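Local coordinates for NBS-LRR class disease resistance protein (Oryza sativa subsp. japonica, PDB 6FU9) that probably recognises a pathogen effector through an integrated heavy-metal-associated (HMA) domain of a rice NBS-LRR immune receptor, at residues G4-M15 and R44-I54. Residues are numbered along the deposited sequence; the frame is centred on the assembly and turned at random.
Sequences GEMQKIVFKIPM and RDQVVVVGDGI
The carbonyl O of Arg44 and the backbone of Asp45 rest against the terminal methyl of Met15. Asp45 accepts the Ile13 amide at its own carbonyl, while its carboxylate meets Lys12 in a salt bridge (NZ of Lys12 to OD1 of Asp45, 2.7 Å, on the syn side). The Lys12 chain is bent at chi2 and chi3 (-80° and -83°), which carries NZ to the carboxylate; NZ also pairs with an acidic side chain of the other protein's chain, so its charge is probably shared. Asp45 and Gln46 form a classic beta bulge toward strand 34-40. Gln46 lays CG against CG1 of Val10 (3.9 Å), and its amide goes on to an acidic side chain of the other protein. On the opposite face, CG2 of Val47 touches both CD1 of Ile13 and CE of Met15. Val48 lies side by side with Val10, while the extended chain of Lys8 brings CE of Lys8 to CG1 of Val48. Val49 places CG2 at the edge of the Phe11 ring, 4.2 Å from CE2; that ring packs on helix 56-66. Val50 is crossed at about a right angle by Met6; CE of Met6 lies 3.3 Å from CG1 of Val50, doubtfully short. Val47 with Phe11, Val49 with Ile9 and Gly51 with Gln7 each exchange two backbone bonds, alternating with non-hydrogen-bonded pairs. Asp52 receives the Gly4 amide at OD2 (3.2 Å) from above the carboxylate plane, and a water joins its OD1 to Glu5 O. Beyond the turn, the Ile54 amide donates almost straight to a lone pair of Gln7 OE1 (2.9 Å, 170° at the hydrogen); Gln7 NE2 returns a weak bond to Ile54 O. Ile54 CG2 and Ile9 CD1 meet tip to tip. Strands 7-12 and 46-51 thus form the antiparallel central pair of the four-stranded sheet, characteristic of the ferredoxin-like βαββαβ fold of heavy-metal-associated domains.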
ATOM      1  N   GLY A   4      -2.617  20.256  -5.138  1.00 28.96           N
ATOM      2  CA  GLY A   4      -1.696  19.912  -4.075  1.00 24.11           C
ATOM      3  C   GLY A   4      -0.862  18.726  -4.400  1.00 20.42           C
ATOM      4  O   GLY A   4      -1.187  17.973  -5.335  1.00 23.34           O
ATOM      5  N   GLU A   5       0.149  18.502  -3.607  1.00 17.56           N
ATOM      6  CA  GLU A   5       0.849  17.200  -3.664  1.00 16.16           C
ATOM      7  C   GLU A   5      -0.145  16.071  -3.450  1.00 15.59           C
ATOM      8  O   GLU A   5      -0.948  16.111  -2.535  1.00 14.71           O
ATOM      9  CB  GLU A   5       1.925  17.214  -2.566  1.00 16.19           C
ATOM     10  CG  GLU A   5       2.868  16.042  -2.594  1.00 16.98           C
ATOM     11  CD  GLU A   5       3.779  16.122  -1.389  1.00 17.99           C
ATOM     12  OE1 GLU A   5       4.915  16.588  -1.546  1.00 21.88           O
ATOM     13  OE2 GLU A   5       3.346  15.808  -0.279  1.00 17.78           O
ATOM     14  N   MET A   6      -0.052  15.058  -4.318  1.00 14.73           N
ATOM     15  CA  MET A   6      -1.040  13.990  -4.298  1.00 14.15           C
ATOM     16  C   MET A   6      -0.889  13.076  -3.073  1.00 13.92           C
ATOM     17  O   MET A   6       0.158  12.937  -2.508  1.00 15.05           O
ATOM     18  CB  MET A   6      -0.908  13.197  -5.583  1.00 17.10           C
ATOM     19  CG  MET A   6      -1.416  14.024  -6.770  1.00 19.89           C
ATOM     20  SD  MET A   6      -1.222  13.329  -8.387  1.00 28.32           S
ATOM     21  CE  MET A   6      -2.396  12.134  -8.030  1.00 26.70           C
ATOM     22  N   GLN A   7      -2.029  12.476  -2.748  1.00 15.10           N
ATOM     23  CA  GLN A   7      -2.179  11.521  -1.677  1.00 14.73           C
ATOM     24  C   GLN A   7      -2.160  10.072  -2.231  1.00 12.71           C
ATOM     25  O   GLN A   7      -2.617   9.877  -3.355  1.00 14.08           O
ATOM     26  CB  GLN A   7      -3.623  11.637  -1.089  1.00 20.51           C
ATOM     27  CG  GLN A   7      -4.048  12.837  -0.271  1.00 19.33           C
ATOM     28  CD  GLN A   7      -5.573  12.864  -0.228  1.00 19.15           C
ATOM     29  OE1 GLN A   7      -6.234  13.223  -1.136  1.00 17.30           O
ATOM     30  NE2 GLN A   7      -6.103  12.596   0.950  1.00 21.01           N
ATOM     31  N   LYS A   8      -1.708   9.153  -1.418  1.00 12.30           N
ATOM     32  CA  LYS A   8      -1.786   7.706  -1.662  1.00 12.93           C
ATOM     33  C   LYS A   8      -2.385   7.055  -0.491  1.00 13.37           C
ATOM     34  O   LYS A   8      -1.860   7.174   0.659  1.00 17.91           O
ATOM     35  CB  LYS A   8      -0.400   7.150  -1.939  1.00 15.05           C
ATOM     36  CG  LYS A   8      -0.394   5.668  -2.266  1.00 16.60           C
ATOM     37  CD  LYS A   8       1.026   5.228  -2.651  1.00 20.07           C
ATOM     38  CE  LYS A   8       1.176   3.795  -2.922  1.00 22.55           C
ATOM     39  NZ  LYS A   8       2.598   3.619  -3.270  1.00 22.18           N
ATOM     40  N   ILE A   9      -3.537   6.376  -0.652  1.00 12.49           N
ATOM     41  CA  ILE A   9      -4.247   5.725   0.397  1.00 12.51           C
ATOM     42  C   ILE A   9      -4.403   4.258   0.005  1.00 12.72           C
ATOM     43  O   ILE A   9      -4.860   3.966  -1.107  1.00 14.74           O
ATOM     44  CB  ILE A   9      -5.641   6.289   0.607  1.00 14.64           C
ATOM     45  CG1 ILE A   9      -5.602   7.813   0.868  1.00 16.46           C
ATOM     46  CG2 ILE A   9      -6.328   5.574   1.741  1.00 18.43           C
ATOM     47  CD1 ILE A   9      -6.906   8.505   0.719  1.00 27.56           C
ATOM     48  N   VAL A  10      -4.010   3.352   0.874  1.00 12.40           N
ATOM     49  CA  VAL A  10      -4.157   1.906   0.599  1.00 13.09           C
ATOM     50  C   VAL A  10      -5.099   1.317   1.607  1.00 12.32           C
ATOM     51  O   VAL A  10      -4.891   1.512   2.845  1.00 13.73           O
ATOM     52  CB  VAL A  10      -2.822   1.179   0.622  1.00 13.95           C
ATOM     53  CG1 VAL A  10      -3.013  -0.307   0.170  1.00 15.48           C
ATOM     54  CG2 VAL A  10      -1.777   1.841  -0.249  1.00 15.93           C
ATOM     55  N   PHE A  11      -6.105   0.592   1.114  1.00 13.10           N
ATOM     56  CA  PHE A  11      -7.022  -0.166   1.941  1.00 14.09           C
ATOM     57  C   PHE A  11      -6.734  -1.663   1.782  1.00 14.20           C
ATOM     58  O   PHE A  11      -6.291  -2.089   0.703  1.00 16.60           O
ATOM     59  CB  PHE A  11      -8.472   0.087   1.577  1.00 14.07           C
ATOM     60  CG  PHE A  11      -8.924   1.511   1.714  1.00 13.92           C
ATOM     61  CD1 PHE A  11      -9.251   2.017   2.961  1.00 15.22           C
ATOM     62  CD2 PHE A  11      -9.033   2.351   0.636  1.00 15.62           C
ATOM     63  CE1 PHE A  11      -9.687   3.328   3.123  1.00 16.43           C
ATOM     64  CE2 PHE A  11      -9.454   3.657   0.777  1.00 16.62           C
ATOM     65  CZ  PHE A  11      -9.790   4.135   2.027  1.00 16.13           C
ATOM     66  N   LYS A  12      -6.986  -2.415   2.836  1.00 14.60           N
ATOM     67  CA  LYS A  12      -7.087  -3.884   2.765  1.00 15.58           C
ATOM     68  C   LYS A  12      -8.546  -4.212   2.888  1.00 15.78           C
ATOM     69  O   LYS A  12      -9.225  -3.828   3.850  1.00 17.70           O
ATOM     70  CB  LYS A  12      -6.217  -4.509   3.842  1.00 18.85           C
ATOM     71  CG  LYS A  12      -4.715  -4.517   3.505  1.00 22.84           C
ATOM     72  CD  LYS A  12      -4.194  -5.629   2.553  1.00 25.89           C
ATOM     73  CE  LYS A  12      -3.939  -6.909   3.306  1.00 23.87           C
ATOM     74  NZ  LYS A  12      -3.560  -8.028   2.433  1.00 25.84           N
ATOM     75  N   ILE A  13      -9.083  -4.946   1.880  1.00 16.07           N
ATOM     76  CA  ILE A  13     -10.522  -5.321   1.868  1.00 17.68           C
ATOM     77  C   ILE A  13     -10.538  -6.742   1.447  1.00 20.18           C
ATOM     78  O   ILE A  13     -10.275  -7.036   0.273  1.00 24.38           O
ATOM     79  CB  ILE A  13     -11.365  -4.459   0.916  1.00 20.56           C
ATOM     80  CG1 ILE A  13     -10.986  -2.973   0.966  1.00 21.62           C
ATOM     81  CG2 ILE A  13     -12.828  -4.669   1.211  1.00 23.06           C
ATOM     82  CD1 ILE A  13     -11.833  -2.062   0.100  1.00 24.90           C
ATOM     83  N   PRO A  14     -10.805  -7.652   2.377  1.00 24.41           N
ATOM     84  CA  PRO A  14     -11.088  -9.022   1.925  1.00 31.16           C
ATOM     85  C   PRO A  14     -12.126  -8.979   0.766  1.00 31.94           C
ATOM     86  O   PRO A  14     -13.157  -8.343   0.887  1.00 42.20           O
ATOM     87  CB  PRO A  14     -11.665  -9.679   3.171  1.00 32.01           C
ATOM     88  CG  PRO A  14     -10.945  -8.976   4.263  1.00 33.30           C
ATOM     89  CD  PRO A  14     -10.878  -7.536   3.834  1.00 31.06           C
ATOM     90  N   MET A  15     -11.796  -9.586  -0.364  1.00 33.73           N
ATOM     91  CA  MET A  15     -12.728  -9.543  -1.531  1.00 34.28           C
ATOM     92  C   MET A  15     -13.004 -10.893  -2.116  1.00 45.06           C
ATOM     93  O   MET A  15     -12.086 -11.504  -2.592  1.00 47.97           O
ATOM     94  CB  MET A  15     -12.209  -8.485  -2.560  1.00 31.45           C
ATOM     95  CG  MET A  15     -12.607  -7.051  -2.196  1.00 28.63           C
ATOM     96  SD  MET A  15     -12.031  -5.671  -3.216  1.00 28.28           S
ATOM     97  CE  MET A  15     -10.254  -5.912  -3.016  1.00 24.15           C
ATOM     98  N   ARG A  44      -4.565  -9.981  -3.690  1.00 16.59           N
ATOM     99  CA  ARG A  44      -5.486  -9.227  -4.575  1.00 17.93           C
ATOM    100  C   ARG A  44      -6.567  -8.576  -3.742  1.00 17.44           C
ATOM    101  O   ARG A  44      -7.698  -8.459  -4.093  1.00 18.51           O
ATOM    102  CB  ARG A  44      -6.000 -10.005  -5.822  1.00 19.32           C
ATOM    103  CG  ARG A  44      -4.939 -10.147  -6.895  1.00 22.80           C
ATOM    104  CD  ARG A  44      -3.752 -10.959  -6.545  1.00 22.96           C
ATOM    105  NE  ARG A  44      -2.944 -11.232  -7.735  1.00 25.19           N
ATOM    106  CZ  ARG A  44      -1.697 -11.698  -7.723  1.00 23.52           C
ATOM    107  NH1 ARG A  44      -1.052 -11.935  -8.858  1.00 22.75           N
ATOM    108  NH2 ARG A  44      -1.076 -11.933  -6.561  1.00 22.05           N
ATOM    109  N   ASP A  45      -6.131  -8.110  -2.557  1.00 16.30           N
ATOM    110  CA  ASP A  45      -7.067  -7.445  -1.668  1.00 17.81           C
ATOM    111  C   ASP A  45      -6.561  -6.069  -1.154  1.00 16.03           C
ATOM    112  O   ASP A  45      -7.132  -5.509  -0.203  1.00 18.26           O
ATOM    113  CB  ASP A  45      -7.484  -8.328  -0.525  1.00 21.76           C
ATOM    114  CG  ASP A  45      -6.421  -8.659   0.424  1.00 22.70           C
ATOM    115  OD1 ASP A  45      -5.285  -8.171   0.306  1.00 21.41           O
ATOM    116  OD2 ASP A  45      -6.727  -9.442   1.368  1.00 30.39           O
ATOM    117  N   GLN A  46      -5.517  -5.545  -1.777  1.00 15.82           N
ATOM    118  CA  GLN A  46      -5.053  -4.148  -1.501  1.00 18.16           C
ATOM    119  C   GLN A  46      -5.717  -3.259  -2.520  1.00 20.06           C
ATOM    120  O   GLN A  46      -5.592  -3.513  -3.724  1.00 29.79           O
ATOM    121  CB  GLN A  46      -3.591  -3.978  -1.752  1.00 24.51           C
ATOM    122  CG  GLN A  46      -2.645  -4.069  -0.668  1.00 25.90           C
ATOM    123  CD  GLN A  46      -1.182  -3.885  -1.134  1.00 20.95           C
ATOM    124  OE1 GLN A  46      -0.764  -2.911  -1.781  1.00 30.83           O
ATOM    125  NE2 GLN A  46      -0.378  -4.761  -0.689  1.00 18.55           N
ATOM    126  N   VAL A  47      -6.413  -2.210  -2.099  1.00 17.69           N
ATOM    127  CA  VAL A  47      -7.001  -1.239  -2.999  1.00 16.27           C
ATOM    128  C   VAL A  47      -6.176   0.021  -2.856  1.00 13.92           C
ATOM    129  O   VAL A  47      -6.177   0.610  -1.756  1.00 14.47           O
ATOM    130  CB  VAL A  47      -8.445  -0.976  -2.643  1.00 18.11           C
ATOM    131  CG1 VAL A  47      -9.061   0.078  -3.540  1.00 17.92           C
ATOM    132  CG2 VAL A  47      -9.239  -2.313  -2.702  1.00 20.98           C
ATOM    133  N   VAL A  48      -5.400   0.344  -3.856  1.00 13.63           N
ATOM    134  CA  VAL A  48      -4.452   1.453  -3.851  1.00 13.25           C
ATOM    135  C   VAL A  48      -5.090   2.616  -4.588  1.00 13.00           C
ATOM    136  O   VAL A  48      -5.414   2.513  -5.774  1.00 14.69           O
ATOM    137  CB  VAL A  48      -3.090   1.058  -4.466  1.00 14.46           C
ATOM    138  CG1 VAL A  48      -2.156   2.287  -4.378  1.00 16.99           C
ATOM    139  CG2 VAL A  48      -2.488  -0.156  -3.849  1.00 16.52           C
ATOM    140  N   VAL A  49      -5.228   3.746  -3.882  1.00 12.73           N
ATOM    141  CA  VAL A  49      -5.921   4.921  -4.335  1.00 12.14           C
ATOM    142  C   VAL A  49      -5.003   6.112  -4.412  1.00 12.76           C
ATOM    143  O   VAL A  49      -4.306   6.390  -3.418  1.00 13.92           O
ATOM    144  CB  VAL A  49      -7.115   5.225  -3.444  1.00 13.12           C
ATOM    145  CG1 VAL A  49      -7.967   6.316  -4.043  1.00 14.43           C
ATOM    146  CG2 VAL A  49      -7.917   3.962  -3.116  1.00 14.11           C
ATOM    147  N   VAL A  50      -4.959   6.811  -5.508  1.00 12.28           N
ATOM    148  CA  VAL A  50      -4.145   8.021  -5.665  1.00 12.04           C
ATOM    149  C   VAL A  50      -5.020   9.142  -6.077  1.00 12.16           C
ATOM    150  O   VAL A  50      -5.887   9.028  -6.925  1.00 13.21           O
ATOM    151  CB  VAL A  50      -3.024   7.778  -6.699  1.00 17.91           C
ATOM    152  CG1 VAL A  50      -2.306   9.004  -7.095  1.00 20.08           C
ATOM    153  CG2 VAL A  50      -2.041   6.710  -6.148  1.00 20.26           C
ATOM    154  N   GLY A  51      -4.781  10.335  -5.519  1.00 13.21           N
ATOM    155  CA  GLY A  51      -5.531  11.496  -5.930  1.00 14.01           C
ATOM    156  C   GLY A  51      -5.211  12.739  -5.125  1.00 13.23           C
ATOM    157  O   GLY A  51      -4.111  12.858  -4.591  1.00 15.25           O
ATOM    158  N   ASP A  52      -6.135  13.682  -5.124  1.00 13.74           N
ATOM    159  CA  ASP A  52      -5.907  14.979  -4.509  1.00 14.73           C
ATOM    160  C   ASP A  52      -7.202  15.461  -3.890  1.00 13.99           C
ATOM    161  O   ASP A  52      -8.174  15.668  -4.552  1.00 18.24           O
ATOM    162  CB  ASP A  52      -5.338  15.959  -5.564  1.00 19.91           C
ATOM    163  CG  ASP A  52      -5.126  17.398  -5.029  1.00 23.24           C
ATOM    164  OD1 ASP A  52      -4.906  17.587  -3.809  1.00 26.13           O
ATOM    165  OD2 ASP A  52      -5.107  18.325  -5.871  1.00 31.09           O
ATOM    166  N   GLY A  53      -7.206  15.625  -2.573  1.00 15.11           N
ATOM    167  CA  GLY A  53      -8.429  16.060  -1.908  1.00 16.12           C
ATOM    168  C   GLY A  53      -9.494  14.971  -1.741  1.00 14.99           C
ATOM    169  O   GLY A  53     -10.667  15.260  -1.800  1.00 17.02           O
ATOM    170  N   ILE A  54      -9.047  13.752  -1.484  1.00 13.90           N
ATOM    171  CA  ILE A  54      -9.942  12.646  -1.211  1.00 13.10           C
ATOM    172  C   ILE A  54     -10.401  12.717   0.249  1.00 13.59           C
ATOM    173  O   ILE A  54      -9.568  12.798   1.132  1.00 15.98           O
ATOM    174  CB  ILE A  54      -9.224  11.312  -1.464  1.00 12.53           C
ATOM    175  CG1 ILE A  54      -8.731  11.221  -2.930  1.00 13.68           C
ATOM    176  CG2 ILE A  54     -10.140  10.145  -1.123  1.00 14.04           C
ATOM    177  CD1 ILE A  54      -7.704  10.129  -3.110  1.00 14.47           C
TER
HETATM  178  O   HOH W   1      -3.753  15.844  -2.117  1.00 20.99           O